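Long-range contact in PpBBE-like 1 D396N (Physcomitrella patens subsp. patens, PDB 6EO5), which probably oxidises cellobiose as a flavin-dependent oxidase of the berberine bridge enzyme family, here in a variant form: residues P221-L235 and P261-K275. Residues are numbered along the deposited sequence; the frame is centred on the assembly and turned at random.
Sequences PVTHFKYRWNDKAVL and PSGVSWLEGTYLGKK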
ATOM      1  N   PRO A 221      22.968  10.033   8.206  1.00 60.91           N
ATOM      2  CA  PRO A 221      22.215  11.006   7.409  1.00 55.33           C
ATOM      3  C   PRO A 221      21.765  10.402   6.093  1.00 59.41           C
ATOM      4  O   PRO A 221      22.403   9.503   5.547  1.00 62.91           O
ATOM      5  CB  PRO A 221      23.228  12.133   7.165  1.00 58.08           C
ATOM      6  CG  PRO A 221      24.291  11.939   8.217  1.00 57.26           C
ATOM      7  CD  PRO A 221      24.353  10.475   8.468  1.00 59.21           C
ATOM      8  N   VAL A 222      20.653  10.930   5.577  1.00 57.13           N
ATOM      9  CA  VAL A 222      20.133  10.577   4.266  1.00 61.10           C
ATOM     10  C   VAL A 222      19.946  11.863   3.470  1.00 60.96           C
ATOM     11  O   VAL A 222      20.068  12.968   3.997  1.00 59.93           O
ATOM     12  CB  VAL A 222      18.814   9.784   4.352  1.00 57.49           C
ATOM     13  CG1 VAL A 222      18.997   8.556   5.252  1.00 52.97           C
ATOM     14  CG2 VAL A 222      17.684  10.678   4.849  1.00 54.37           C
ATOM     15  N   THR A 223      19.647  11.707   2.181  1.00 56.80           N
ATOM     16  CA  THR A 223      19.546  12.832   1.261  1.00 56.11           C
ATOM     17  C   THR A 223      18.275  12.721   0.430  1.00 60.53           C
ATOM     18  O   THR A 223      18.012  11.690  -0.204  1.00 59.63           O
ATOM     19  CB  THR A 223      20.768  12.905   0.343  1.00 56.74           C
ATOM     20  OG1 THR A 223      21.951  12.986   1.140  1.00 60.55           O
ATOM     21  CG2 THR A 223      20.683  14.125  -0.565  1.00 56.10           C
ATOM     22  N   HIS A 224      17.496  13.791   0.430  1.00 57.18           N
ATOM     23  CA  HIS A 224      16.254  13.873  -0.313  1.00 58.44           C
ATOM     24  C   HIS A 224      16.476  14.750  -1.539  1.00 59.23           C
ATOM     25  O   HIS A 224      17.061  15.830  -1.435  1.00 61.56           O
ATOM     26  CB  HIS A 224      15.148  14.438   0.584  1.00 58.52           C
ATOM     27  CG  HIS A 224      13.891  14.774  -0.150  1.00 58.96           C
ATOM     28  ND1 HIS A 224      13.549  16.066  -0.485  1.00 62.61           N
ATOM     29  CD2 HIS A 224      12.901  13.985  -0.629  1.00 57.76           C
ATOM     30  CE1 HIS A 224      12.398  16.058  -1.135  1.00 58.80           C
ATOM     31  NE2 HIS A 224      11.984  14.808  -1.236  1.00 56.88           N
ATOM     32  N   PHE A 225      16.026  14.287  -2.701  1.00 58.65           N
ATOM     33  CA  PHE A 225      16.132  15.085  -3.913  1.00 57.63           C
ATOM     34  C   PHE A 225      14.805  15.085  -4.656  1.00 58.58           C
ATOM     35  O   PHE A 225      14.030  14.127  -4.577  1.00 57.14           O
ATOM     36  CB  PHE A 225      17.247  14.588  -4.840  1.00 53.92           C
ATOM     37  CG  PHE A 225      17.110  13.148  -5.267  1.00 54.44           C
ATOM     38  CD1 PHE A 225      17.628  12.128  -4.479  1.00 53.19           C
ATOM     39  CD2 PHE A 225      16.503  12.820  -6.480  1.00 56.64           C
ATOM     40  CE1 PHE A 225      17.533  10.804  -4.877  1.00 54.84           C
ATOM     41  CE2 PHE A 225      16.392  11.493  -6.891  1.00 56.45           C
ATOM     42  CZ  PHE A 225      16.912  10.482  -6.089  1.00 58.74           C
ATOM     43  N   LYS A 226      14.549  16.178  -5.371  1.00 55.08           N
ATOM     44  CA  LYS A 226      13.368  16.276  -6.213  1.00 55.14           C
ATOM     45  C   LYS A 226      13.659  17.270  -7.327  1.00 58.20           C
ATOM     46  O   LYS A 226      14.076  18.404  -7.065  1.00 60.05           O
ATOM     47  CB  LYS A 226      12.145  16.692  -5.397  1.00 53.53           C
ATOM     48  CG  LYS A 226      10.848  16.793  -6.187  1.00 53.56           C
ATOM     49  CD  LYS A 226       9.646  16.699  -5.254  1.00 53.67           C
ATOM     50  CE  LYS A 226       8.341  16.990  -5.980  1.00 58.76           C
ATOM     51  NZ  LYS A 226       7.160  16.696  -5.123  1.00 60.38           N
ATOM     52  N   TYR A 227      13.477  16.825  -8.568  1.00 54.49           N
ATOM     53  CA  TYR A 227      13.672  17.655  -9.751  1.00 54.22           C
ATOM     54  C   TYR A 227      12.331  17.752 -10.459  1.00 59.53           C
ATOM     55  O   TYR A 227      11.750  16.727 -10.833  1.00 61.42           O
ATOM     56  CB  TYR A 227      14.750  17.073 -10.671  1.00 53.34           C
ATOM     57  CG  TYR A 227      16.018  16.707  -9.931  1.00 58.25           C
ATOM     58  CD1 TYR A 227      16.861  17.693  -9.423  1.00 59.14           C
ATOM     59  CD2 TYR A 227      16.363  15.381  -9.713  1.00 56.53           C
ATOM     60  CE1 TYR A 227      18.011  17.367  -8.730  1.00 56.03           C
ATOM     61  CE2 TYR A 227      17.519  15.046  -9.021  1.00 56.59           C
ATOM     62  CZ  TYR A 227      18.340  16.048  -8.533  1.00 57.87           C
ATOM     63  OH  TYR A 227      19.490  15.727  -7.847  1.00 54.75           O
ATOM     64  N   ARG A 228      11.853  18.981 -10.655  1.00 60.42           N
ATOM     65  CA  ARG A 228      10.472  19.256 -11.019  1.00 57.36           C
ATOM     66  C   ARG A 228      10.418  20.147 -12.256  1.00 60.48           C
ATOM     67  O   ARG A 228      11.282  21.008 -12.446  1.00 59.59           O
ATOM     68  CB  ARG A 228       9.766  19.914  -9.820  1.00 58.04           C
ATOM     69  CG  ARG A 228       8.314  20.162 -10.001  1.00 61.77           C
ATOM     70  CD  ARG A 228       7.634  20.417  -8.664  1.00 65.64           C
ATOM     71  NE  ARG A 228       6.215  20.717  -8.884  1.00 65.68           N
ATOM     72  CZ  ARG A 228       5.286  20.723  -7.931  1.00 66.03           C
ATOM     73  NH1 ARG A 228       5.615  20.430  -6.671  1.00 67.60           N
ATOM     74  NH2 ARG A 228       4.026  21.013  -8.248  1.00 66.54           N
ATOM     75  N   TRP A 229       9.413  19.925 -13.108  1.00 61.76           N
ATOM     76  CA  TRP A 229       9.169  20.732 -14.304  1.00 58.62           C
ATOM     77  C   TRP A 229       7.678  21.007 -14.444  1.00 62.08           C
ATOM     78  O   TRP A 229       6.837  20.292 -13.896  1.00 60.28           O
ATOM     79  CB  TRP A 229       9.604  20.054 -15.606  1.00 58.04           C
ATOM     80  CG  TRP A 229      11.052  19.846 -15.841  1.00 59.65           C
ATOM     81  CD1 TRP A 229      11.871  20.602 -16.638  1.00 61.59           C
ATOM     82  CD2 TRP A 229      11.855  18.767 -15.348  1.00 58.32           C
ATOM     83  NE1 TRP A 229      13.137  20.073 -16.646  1.00 57.34           N
ATOM     84  CE2 TRP A 229      13.156  18.948 -15.865  1.00 56.79           C
ATOM     85  CE3 TRP A 229      11.606  17.677 -14.509  1.00 55.24           C
ATOM     86  CZ2 TRP A 229      14.199  18.076 -15.575  1.00 55.41           C
ATOM     87  CZ3 TRP A 229      12.643  16.817 -14.219  1.00 56.92           C
ATOM     88  CH2 TRP A 229      13.928  17.023 -14.748  1.00 56.69           C
ATOM     89  N   ASN A 230       7.357  22.034 -15.232  1.00 59.16           N
ATOM     90  CA  ASN A 230       5.974  22.391 -15.520  1.00 57.38           C
ATOM     91  C   ASN A 230       5.938  22.837 -16.977  1.00 62.73           C
ATOM     92  O   ASN A 230       5.991  24.026 -17.292  1.00 63.88           O
ATOM     93  CB  ASN A 230       5.445  23.468 -14.586  1.00 54.98           C
ATOM     94  CG  ASN A 230       3.952  23.720 -14.782  1.00 66.18           C
ATOM     95  OD1 ASN A 230       3.243  22.924 -15.416  1.00 64.57           O
ATOM     96  ND2 ASN A 230       3.468  24.827 -14.238  1.00 68.70           N
ATOM     97  N   ASP A 231       5.839  21.857 -17.866  1.00 60.75           N
ATOM     98  CA  ASP A 231       5.963  22.074 -19.297  1.00 59.68           C
ATOM     99  C   ASP A 231       5.482  20.817 -20.010  1.00 61.19           C
ATOM    100  O   ASP A 231       6.136  19.772 -19.939  1.00 62.48           O
ATOM    101  CB  ASP A 231       7.414  22.396 -19.654  1.00 63.15           C
ATOM    102  CG  ASP A 231       7.589  22.846 -21.096  1.00 68.38           C
ATOM    103  OD1 ASP A 231       6.676  22.646 -21.931  1.00 67.56           O
ATOM    104  OD2 ASP A 231       8.673  23.399 -21.398  1.00 73.56           O
ATOM    105  N   LYS A 232       4.329  20.896 -20.679  1.00 62.63           N
ATOM    106  CA  LYS A 232       3.808  19.739 -21.400  1.00 63.78           C
ATOM    107  C   LYS A 232       4.792  19.211 -22.436  1.00 64.09           C
ATOM    108  O   LYS A 232       4.696  18.041 -22.822  1.00 66.83           O
ATOM    109  CB  LYS A 232       2.488  20.101 -22.081  1.00 60.93           C
ATOM    110  CG  LYS A 232       1.244  19.600 -21.363  1.00 67.09           C
ATOM    111  CD  LYS A 232       0.101  20.607 -21.490  1.00 70.13           C
ATOM    112  CE  LYS A 232      -1.252  19.949 -21.235  1.00 67.75           C
ATOM    113  NZ  LYS A 232      -2.356  20.949 -21.101  1.00 70.19           N
ATOM    114  N   ALA A 233       5.752  20.033 -22.878  1.00 62.09           N
ATOM    115  CA  ALA A 233       6.599  19.668 -24.004  1.00 58.08           C
ATOM    116  C   ALA A 233       7.780  18.789 -23.610  1.00 60.77           C
ATOM    117  O   ALA A 233       8.320  18.083 -24.467  1.00 61.60           O
ATOM    118  CB  ALA A 233       7.103  20.927 -24.705  1.00 54.50           C
ATOM    119  N   VAL A 234       8.188  18.792 -22.344  1.00 57.12           N
ATOM    120  CA  VAL A 234       9.361  18.030 -21.935  1.00 60.20           C
ATOM    121  C   VAL A 234       8.986  16.703 -21.278  1.00 59.99           C
ATOM    122  O   VAL A 234       9.849  16.053 -20.673  1.00 62.29           O
ATOM    123  CB  VAL A 234      10.274  18.864 -21.014  1.00 62.45           C
ATOM    124  CG1 VAL A 234      10.669  20.161 -21.699  1.00 61.44           C
ATOM    125  CG2 VAL A 234       9.610  19.154 -19.665  1.00 58.28           C
ATOM    126  N   LEU A 235       7.721  16.282 -21.386  1.00 57.89           N
ATOM    127  CA  LEU A 235       7.275  15.060 -20.716  1.00 56.67           C
ATOM    128  C   LEU A 235       7.931  13.813 -21.310  1.00 54.88           C
ATOM    129  O   LEU A 235       8.374  12.924 -20.575  1.00 55.53           O
ATOM    130  CB  LEU A 235       5.751  14.942 -20.790  1.00 51.65           C
ATOM    131  CG  LEU A 235       4.961  15.959 -19.980  1.00 54.82           C
ATOM    132  CD1 LEU A 235       3.478  15.841 -20.287  1.00 53.76           C
ATOM    133  CD2 LEU A 235       5.236  15.774 -18.488  1.00 52.17           C
ATOM    134  N   PRO A 261      -1.695  15.620 -16.274  1.00 56.48           N
ATOM    135  CA  PRO A 261      -2.108  16.238 -17.554  1.00 55.96           C
ATOM    136  C   PRO A 261      -1.975  17.751 -17.603  1.00 55.91           C
ATOM    137  O   PRO A 261      -2.082  18.320 -18.695  1.00 57.47           O
ATOM    138  CB  PRO A 261      -3.578  15.817 -17.697  1.00 56.05           C
ATOM    139  CG  PRO A 261      -3.731  14.644 -16.772  1.00 60.14           C
ATOM    140  CD  PRO A 261      -2.818  14.918 -15.629  1.00 51.42           C
ATOM    141  N   SER A 262      -1.745  18.420 -16.476  1.00 55.73           N
ATOM    142  CA  SER A 262      -1.457  19.849 -16.502  1.00 55.81           C
ATOM    143  C   SER A 262      -0.046  20.160 -16.979  1.00 58.13           C
ATOM    144  O   SER A 262       0.276  21.332 -17.176  1.00 61.07           O
ATOM    145  CB  SER A 262      -1.666  20.458 -15.115  1.00 49.62           C
ATOM    146  OG  SER A 262      -0.563  20.193 -14.264  1.00 57.68           O
ATOM    147  N   GLY A 263       0.802  19.153 -17.150  1.00 59.21           N
ATOM    148  CA  GLY A 263       2.158  19.344 -17.622  1.00 59.67           C
ATOM    149  C   GLY A 263       3.232  19.184 -16.563  1.00 57.85           C
ATOM    150  O   GLY A 263       4.418  19.173 -16.916  1.00 61.05           O
ATOM    151  N   VAL A 264       2.870  19.074 -15.284  1.00 55.94           N
ATOM    152  CA  VAL A 264       3.866  18.866 -14.241  1.00 56.05           C
ATOM    153  C   VAL A 264       4.497  17.489 -14.399  1.00 55.64           C
ATOM    154  O   VAL A 264       3.821  16.512 -14.756  1.00 57.86           O
ATOM    155  CB  VAL A 264       3.221  19.027 -12.854  1.00 53.27           C
ATOM    156  CG1 VAL A 264       4.234  18.757 -11.749  1.00 52.40           C
ATOM    157  CG2 VAL A 264       2.627  20.414 -12.713  1.00 51.13           C
ATOM    158  N   SER A 265       5.805  17.406 -14.154  1.00 55.09           N
ATOM    159  CA  SER A 265       6.492  16.125 -14.018  1.00 56.36           C
ATOM    160  C   SER A 265       7.673  16.292 -13.072  1.00 57.90           C
ATOM    161  O   SER A 265       8.264  17.374 -12.982  1.00 57.74           O
ATOM    162  CB  SER A 265       6.973  15.577 -15.370  1.00 53.98           C
ATOM    163  OG  SER A 265       7.967  16.411 -15.933  1.00 54.99           O
ATOM    164  N   TRP A 266       8.020  15.216 -12.363  1.00 56.55           N
ATOM    165  CA  TRP A 266       9.170  15.303 -11.471  1.00 57.17           C
ATOM    166  C   TRP A 266       9.761  13.927 -11.213  1.00 57.39           C
ATOM    167  O   TRP A 266       9.122  12.897 -11.435  1.00 56.01           O
ATOM    168  CB  TRP A 266       8.818  15.993 -10.142  1.00 54.98           C
ATOM    169  CG  TRP A 266       7.914  15.242  -9.171  1.00 58.52           C
ATOM    170  CD1 TRP A 266       8.177  14.054  -8.529  1.00 59.35           C
ATOM    171  CD2 TRP A 266       6.633  15.681  -8.679  1.00 59.05           C
ATOM    172  NE1 TRP A 266       7.127  13.720  -7.698  1.00 59.11           N
ATOM    173  CE2 TRP A 266       6.174  14.706  -7.769  1.00 57.10           C
ATOM    174  CE3 TRP A 266       5.834  16.810  -8.919  1.00 57.89           C
ATOM    175  CZ2 TRP A 266       4.951  14.822  -7.114  1.00 52.79           C
ATOM    176  CZ3 TRP A 266       4.623  16.921  -8.260  1.00 50.58           C
ATOM    177  CH2 TRP A 266       4.195  15.934  -7.373  1.00 48.51           C
ATOM    178  N   LEU A 267      11.011  13.933 -10.762  1.00 56.89           N
ATOM    179  CA  LEU A 267      11.651  12.766 -10.176  1.00 56.31           C
ATOM    180  C   LEU A 267      11.901  13.094  -8.717  1.00 54.12           C
ATOM    181  O   LEU A 267      12.511  14.120  -8.413  1.00 57.49           O
ATOM    182  CB  LEU A 267      12.962  12.423 -10.882  1.00 55.16           C
ATOM    183  CG  LEU A 267      13.756  11.286 -10.243  1.00 51.63           C
ATOM    184  CD1 LEU A 267      12.947   9.998 -10.251  1.00 48.67           C
ATOM    185  CD2 LEU A 267      15.085  11.089 -10.944  1.00 47.96           C
ATOM    186  N   GLU A 268      11.402  12.255  -7.819  1.00 53.70           N
ATOM    187  CA  GLU A 268      11.624  12.422  -6.391  1.00 55.82           C
ATOM    188  C   GLU A 268      12.273  11.165  -5.824  1.00 56.70           C
ATOM    189  O   GLU A 268      11.939  10.051  -6.234  1.00 57.40           O
ATOM    190  CB  GLU A 268      10.319  12.727  -5.656  1.00 55.75           C
ATOM    191  CG  GLU A 268      10.545  13.013  -4.185  1.00 60.41           C
ATOM    192  CD  GLU A 268       9.279  13.342  -3.424  1.00 65.01           C
ATOM    193  OE1 GLU A 268       8.176  13.160  -3.999  1.00 67.98           O
ATOM    194  OE2 GLU A 268       9.399  13.782  -2.248  1.00 66.10           O
ATOM    195  N   GLY A 269      13.205  11.338  -4.883  1.00 52.97           N
ATOM    196  CA  GLY A 269      13.906  10.173  -4.375  1.00 53.15           C
ATOM    197  C   GLY A 269      14.613  10.405  -3.059  1.00 55.20           C
ATOM    198  O   GLY A 269      14.812  11.534  -2.610  1.00 55.36           O
ATOM    199  N   THR A 270      15.004   9.291  -2.449  1.00 56.03           N
ATOM    200  CA  THR A 270      15.736   9.284  -1.195  1.00 55.81           C
ATOM    201  C   THR A 270      17.007   8.469  -1.368  1.00 56.31           C
ATOM    202  O   THR A 270      16.959   7.333  -1.858  1.00 56.18           O
ATOM    203  CB  THR A 270      14.879   8.709  -0.066  1.00 59.26           C
ATOM    204  OG1 THR A 270      13.719   9.537   0.116  1.00 57.39           O
ATOM    205  CG2 THR A 270      15.688   8.636   1.236  1.00 53.36           C
ATOM    206  N   TYR A 271      18.137   9.056  -0.966  1.00 58.45           N
ATOM    207  CA  TYR A 271      19.457   8.433  -1.047  1.00 53.70           C
ATOM    208  C   TYR A 271      19.953   8.147   0.363  1.00 55.53           C
ATOM    209  O   TYR A 271      20.059   9.065   1.190  1.00 56.32           O
ATOM    210  CB  TYR A 271      20.435   9.335  -1.795  1.00 54.44           C
ATOM    211  CG  TYR A 271      21.873   8.895  -1.720  1.00 57.00           C
ATOM    212  CD1 TYR A 271      22.228   7.570  -1.941  1.00 57.75           C
ATOM    213  CD2 TYR A 271      22.887   9.813  -1.445  1.00 61.25           C
ATOM    214  CE1 TYR A 271      23.555   7.162  -1.872  1.00 59.11           C
ATOM    215  CE2 TYR A 271      24.225   9.419  -1.375  1.00 60.19           C
ATOM    216  CZ  TYR A 271      24.552   8.094  -1.593  1.00 61.77           C
ATOM    217  OH  TYR A 271      25.873   7.706  -1.527  1.00 55.18           O
ATOM    218  N   LEU A 272      20.236   6.875   0.641  1.00 54.76           N
ATOM    219  CA  LEU A 272      20.775   6.455   1.937  1.00 60.11           C
ATOM    220  C   LEU A 272      22.284   6.724   1.979  1.00 59.74           C
ATOM    221  O   LEU A 272      23.123   5.822   1.911  1.00 61.76           O
ATOM    222  CB  LEU A 272      20.460   4.989   2.187  1.00 53.66           C
ATOM    223  CG  LEU A 272      18.977   4.648   2.255  1.00 53.58           C
ATOM    224  CD1 LEU A 272      18.797   3.148   2.323  1.00 53.25           C
ATOM    225  CD2 LEU A 272      18.344   5.313   3.450  1.00 50.25           C
ATOM    226  N   GLY A 273      22.621   7.999   2.116  1.00 55.56           N
ATOM    227  CA  GLY A 273      24.001   8.419   1.983  1.00 55.08           C
ATOM    228  C   GLY A 273      24.106   9.917   2.158  1.00 61.12           C
ATOM    229  O   GLY A 273      23.107  10.618   2.349  1.00 60.70           O
ATOM    230  N   LYS A 274      25.346  10.399   2.096  1.00 64.85           N
ATOM    231  CA  LYS A 274      25.631  11.815   2.281  1.00 60.47           C
ATOM    232  C   LYS A 274      25.371  12.598   1.000  1.00 60.12           C
ATOM    233  O   LYS A 274      25.652  12.130  -0.109  1.00 57.62           O
ATOM    234  CB  LYS A 274      27.081  12.012   2.722  1.00 59.68           C
ATOM    235  CG  LYS A 274      27.382  11.509   4.118  1.00 71.10           C
ATOM    236  CD  LYS A 274      28.883  11.522   4.382  1.00 84.87           C
ATOM    237  CE  LYS A 274      29.227  10.938   5.748  1.00 95.50           C
ATOM    238  NZ  LYS A 274      30.706  10.983   6.011  1.00101.07           N
ATOM    239  N   LYS A 275      24.858  13.817   1.167  1.00 59.78           N
ATOM    240  CA  LYS A 275      24.506  14.646   0.023  1.00 56.17           C
ATOM    241  C   LYS A 275      25.695  14.862  -0.907  1.00 58.91           C
ATOM    242  O   LYS A 275      25.529  14.903  -2.132  1.00 63.17           O
ATOM    243  CB  LYS A 275      23.953  15.980   0.511  1.00 56.30           C
ATOM    244  CG  LYS A 275      23.679  16.954  -0.600  1.00 54.18           C
ATOM    245  CD  LYS A 275      23.086  18.217  -0.054  1.00 52.38           C
ATOM    246  CE  LYS A 275      23.004  19.271  -1.120  1.00 50.57           C
ATOM    247  NZ  LYS A 275      22.354  20.477  -0.548  1.00 59.89           N
TER
HETATM  248  O   HOH W   1       6.796  18.561 -17.449  1.00 56.61           O
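Strands 222-230 and 264-271 are antiparallel neighbours in a seven-stranded sheet of this VAO-type flavoenzyme; their axes approach to 4.6 Å and run at 173°. Hydrogen-bonded pairs from Thr223-Tyr271 to Trp229-Ser265 join the backbones. On the face carrying Lys226 and Trp266, the lysine runs extended over the indole: Lys226 NZ lies 3.5 Å from the centroid of the Trp266 six-membered ring, a cation-pi contact, while CE covers the five-membered ring in a CH-pi contact. Lys226 NZ also makes a long salt bridge, 3.8 Å, to Glu268 OE1. Trp266 CZ3 sits 3.9 Å from Arg228 CZ, over the guanidinium centre, although the two planes are 47° apart. An alanine in place of Trp266 would probably deprive the Lys226 ammonium of its aromatic partner and let the Arg228 chain swing. On the face bearing Phe225, Gly269 CA lies 3.8 Å from the Phe225 ring centroid; CG of Phe225, wedged between backbone N and carbonyl carbon, turns the ring over the glycine, where a CB would clash. Glu268, whose side chain is about 10 Å from the bound FAD, places OE2 in the plane of the His224 imidazole, where its anti lone pair accepts from His224 NE2 at 3.0 Å, with an N-H...O angle of 170°.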